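Long-range contact in MIX1 (Leishmania major, PDB 3HA4), which is of unknown function but forms homodimers and probably acts as a membrane-anchored scaffold that mediates protein-protein interactions: residues H63-I71 / V113-V121. Sequence-based numbering, arbitrary orientation.
Sequences HYYPADWLI and VSDPNGGRV
W69 and D68 reach across to the backbone of G118 and G119, joining two connections of this TPR-like helical fold: the turn between helices 54-64 and 70-81, and the loop between helices 94-109 and 123-137. The indole N-H of W69 donates to G119 O, with NE1 3.2 Å from O; the bond is fairly straight (159°) and lies near the ring plane, although it meets the oxygen from above the carbonyl plane. With chi1 at 56°, CG sits between the backbone N and carbonyl carbon, and chi2 of -85° turns the pyrrole edge toward P116, whose CB lies 3.6 Å from CD1. The indole also packs against V125, I128 and I129 of helix 123-137 and L105 of helix 94-109.

D68 suits the start of helix 70-81 as an N-cap: OD2 accepts from I71 N at 3.0 Å, and OD1 weakly from L70 N. OD1 also takes a weak, bent bond from G118 N and OD2 one from W34 NE1 of helix 34-42, so several donors fix the carboxylate's rotation. Glycine fits at 118, where the bare CA lies 3.6 Å from W69 NE1 and 4.0 Å from L70 CB.

N117 stands crosswise to Y65, amide and ring planes perpendicular, with ND2 3.4 Å from Y65 CD1; its amide N-H suits the carboxylate of D124 of the second subunit, to which ND2 is hydrogen-bonded. At the far end the small A67 permits close approach: its CB lies 3.2 Å from S114 O, and both V113 methyls rest against it, CG1 at 3.7 Å from A67 CB.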
loop_
_atom_site.group_PDB
_atom_site.type_symbol
_atom_site.label_atom_id
_atom_site.label_comp_id
_atom_site.label_asym_id
_atom_site.label_seq_id
_atom_site.Cartn_x
_atom_site.Cartn_y
_atom_site.Cartn_z
ATOM N N HIS A 63 5.741 -1.785 -16.631
ATOM C CA HIS A 63 6.194 -2.735 -17.636
ATOM C C HIS A 63 5.863 -4.177 -17.254
ATOM O O HIS A 63 5.296 -4.937 -18.057
ATOM C CB HIS A 63 7.703 -2.580 -17.873
ATOM C CG HIS A 63 8.234 -3.475 -18.950
ATOM N ND1 HIS A 63 8.867 -4.672 -18.682
ATOM C CD2 HIS A 63 8.203 -3.357 -20.298
ATOM C CE1 HIS A 63 9.209 -5.248 -19.820
ATOM N NE2 HIS A 63 8.817 -4.473 -20.814
ATOM N N TYR A 64 6.224 -4.544 -16.029
ATOM C CA TYR A 64 6.046 -5.909 -15.545
ATOM C C TYR A 64 4.690 -6.157 -14.883
ATOM O O TYR A 64 4.201 -7.290 -14.868
ATOM C CB TYR A 64 7.182 -6.270 -14.576
ATOM C CG TYR A 64 8.535 -6.368 -15.252
ATOM C CD1 TYR A 64 8.796 -7.370 -16.183
ATOM C CD2 TYR A 64 9.539 -5.460 -14.970
ATOM C CE1 TYR A 64 10.029 -7.462 -16.809
ATOM C CE2 TYR A 64 10.776 -5.541 -15.581
ATOM C CZ TYR A 64 11.013 -6.545 -16.500
ATOM O OH TYR A 64 12.229 -6.627 -17.111
ATOM N N TYR A 65 4.087 -5.101 -14.338
ATOM C CA TYR A 65 2.846 -5.245 -13.586
ATOM C C TYR A 65 1.828 -4.128 -13.881
ATOM O O TYR A 65 1.360 -3.456 -12.970
ATOM C CB TYR A 65 3.160 -5.323 -12.084
ATOM C CG TYR A 65 4.273 -6.275 -11.767
ATOM C CD1 TYR A 65 4.062 -7.642 -11.794
ATOM C CD2 TYR A 65 5.557 -5.814 -11.467
ATOM C CE1 TYR A 65 5.087 -8.542 -11.515
ATOM C CE2 TYR A 65 6.604 -6.713 -11.186
ATOM C CZ TYR A 65 6.354 -8.076 -11.217
ATOM O OH TYR A 65 7.347 -8.988 -10.953
ATOM N N PRO A 66 1.464 -3.957 -15.160
ATOM C CA PRO A 66 0.556 -2.879 -15.583
ATOM C C PRO A 66 -0.855 -3.043 -15.010
ATOM O O PRO A 66 -1.646 -2.096 -15.072
ATOM C CB PRO A 66 0.474 -3.040 -17.104
ATOM C CG PRO A 66 0.901 -4.467 -17.386
ATOM C CD PRO A 66 1.637 -5.005 -16.183
ATOM N N ALA A 67 -1.163 -4.225 -14.486
ATOM C CA ALA A 67 -2.480 -4.494 -13.908
ATOM C C ALA A 67 -2.545 -4.313 -12.401
ATOM O O ALA A 67 -3.627 -4.397 -11.824
ATOM C CB ALA A 67 -2.969 -5.883 -14.281
ATOM N N ASP A 68 -1.405 -4.062 -11.762
ATOM C CA ASP A 68 -1.373 -3.896 -10.307
ATOM C C ASP A 68 -1.872 -2.524 -9.839
ATOM O O ASP A 68 -1.617 -1.498 -10.486
ATOM C CB ASP A 68 0.040 -4.116 -9.767
ATOM C CG ASP A 68 0.097 -4.049 -8.246
ATOM O OD1 ASP A 68 -0.782 -4.665 -7.591
ATOM O OD2 ASP A 68 1.009 -3.376 -7.710
ATOM N N TRP A 69 -2.560 -2.508 -8.699
ATOM C CA TRP A 69 -3.064 -1.247 -8.124
ATOM C C TRP A 69 -2.324 -0.905 -6.831
ATOM O O TRP A 69 -2.256 0.258 -6.437
ATOM C CB TRP A 69 -4.590 -1.313 -7.859
ATOM C CG TRP A 69 -4.941 -2.457 -6.980
ATOM C CD1 TRP A 69 -5.172 -3.739 -7.367
ATOM C CD2 TRP A 69 -5.023 -2.448 -5.551
ATOM N NE1 TRP A 69 -5.411 -4.529 -6.269
ATOM C CE2 TRP A 69 -5.328 -3.757 -5.141
ATOM C CE3 TRP A 69 -4.884 -1.457 -4.580
ATOM C CZ2 TRP A 69 -5.506 -4.100 -3.806
ATOM C CZ3 TRP A 69 -5.053 -1.801 -3.256
ATOM C CH2 TRP A 69 -5.366 -3.109 -2.882
ATOM N N LEU A 70 -1.781 -1.926 -6.173
ATOM C CA LEU A 70 -1.165 -1.758 -4.861
ATOM C C LEU A 70 0.042 -0.828 -4.909
ATOM O O LEU A 70 0.152 0.122 -4.132
ATOM C CB LEU A 70 -0.765 -3.114 -4.274
ATOM C CG LEU A 70 -0.368 -3.123 -2.797
ATOM C CD1 LEU A 70 -1.261 -2.191 -1.978
ATOM C CD2 LEU A 70 -0.417 -4.533 -2.235
ATOM N N ILE A 71 0.949 -1.096 -5.835
ATOM C CA ILE A 71 2.126 -0.263 -5.954
ATOM C C ILE A 71 1.758 1.167 -6.365
ATOM O O ILE A 71 2.253 2.125 -5.771
ATOM C CB ILE A 71 3.186 -0.917 -6.864
ATOM C CG1 ILE A 71 3.801 -2.110 -6.122
ATOM C CG2 ILE A 71 4.255 0.105 -7.278
ATOM C CD1 ILE A 71 4.893 -2.846 -6.875
ATOM N N VAL A 113 -7.313 -3.755 -17.895
ATOM C CA VAL A 113 -6.187 -4.567 -17.647
ATOM C C VAL A 113 -6.628 -5.483 -16.534
ATOM O O VAL A 113 -7.490 -5.137 -15.784
ATOM C CB VAL A 113 -5.048 -3.685 -17.271
ATOM C CG1 VAL A 113 -5.122 -3.287 -15.897
ATOM C CG2 VAL A 113 -3.810 -4.313 -17.583
ATOM N N SER A 114 -6.083 -6.668 -16.423
ATOM C CA SER A 114 -6.566 -7.544 -15.387
ATOM C C SER A 114 -5.536 -8.448 -14.758
ATOM O O SER A 114 -4.446 -8.590 -15.242
ATOM C CB SER A 114 -7.796 -8.320 -15.835
ATOM O OG SER A 114 -7.476 -9.302 -16.758
ATOM N N ASP A 115 -5.925 -9.069 -13.665
ATOM C CA ASP A 115 -5.036 -9.854 -12.873
ATOM C C ASP A 115 -4.127 -9.079 -11.978
ATOM O O ASP A 115 -2.955 -9.349 -11.929
ATOM C CB ASP A 115 -4.206 -10.708 -13.765
ATOM C CG ASP A 115 -4.581 -12.108 -13.669
ATOM O OD1 ASP A 115 -3.690 -12.939 -13.504
ATOM O OD2 ASP A 115 -5.777 -12.369 -13.727
ATOM N N PRO A 116 -4.673 -8.101 -11.280
ATOM C CA PRO A 116 -3.870 -7.237 -10.428
ATOM C C PRO A 116 -3.202 -7.959 -9.302
ATOM O O PRO A 116 -3.778 -8.784 -8.646
ATOM C CB PRO A 116 -4.900 -6.266 -9.877
ATOM C CG PRO A 116 -5.958 -6.267 -10.856
ATOM C CD PRO A 116 -6.072 -7.663 -11.276
ATOM N N ASN A 117 -1.955 -7.598 -9.097
ATOM C CA ASN A 117 -1.085 -8.218 -8.131
ATOM C C ASN A 117 -1.567 -8.044 -6.734
ATOM O O ASN A 117 -1.365 -8.891 -5.913
ATOM C CB ASN A 117 0.324 -7.694 -8.279
ATOM C CG ASN A 117 0.901 -8.009 -9.610
ATOM O OD1 ASN A 117 0.578 -7.396 -10.588
ATOM N ND2 ASN A 117 1.743 -9.004 -9.652
ATOM N N GLY A 118 -2.181 -6.911 -6.464
ATOM C CA GLY A 118 -2.625 -6.579 -5.132
ATOM C C GLY A 118 -3.786 -7.447 -4.734
ATOM O O GLY A 118 -4.276 -7.392 -3.626
ATOM N N GLY A 119 -4.281 -8.204 -5.689
ATOM C CA GLY A 119 -5.477 -8.961 -5.492
ATOM C C GLY A 119 -6.662 -8.410 -6.224
ATOM O O GLY A 119 -6.600 -7.423 -6.905
ATOM N N ARG A 120 -7.773 -9.104 -6.045
ATOM C CA ARG A 120 -8.958 -8.889 -6.832
ATOM C C ARG A 120 -9.624 -7.605 -6.490
ATOM O O ARG A 120 -9.779 -7.281 -5.330
ATOM C CB ARG A 120 -9.956 -10.032 -6.654
ATOM C CG ARG A 120 -9.812 -10.806 -5.373
ATOM C CD ARG A 120 -10.896 -11.867 -5.276
ATOM N NE ARG A 120 -10.363 -13.228 -5.287
ATOM C CZ ARG A 120 -10.977 -14.257 -5.857
ATOM N NH1 ARG A 120 -12.146 -14.063 -6.461
ATOM N NH2 ARG A 120 -10.432 -15.473 -5.824
ATOM N N VAL A 121 -10.026 -6.898 -7.533
ATOM C CA VAL A 121 -10.771 -5.688 -7.405
ATOM C C VAL A 121 -12.202 -6.032 -7.089
ATOM O O VAL A 121 -13.115 -5.818 -7.839
ATOM C CB VAL A 121 -10.608 -4.818 -8.599
ATOM C CG1 VAL A 121 -11.190 -3.519 -8.342
ATOM C CG2 VAL A 121 -9.178 -4.631 -8.831
#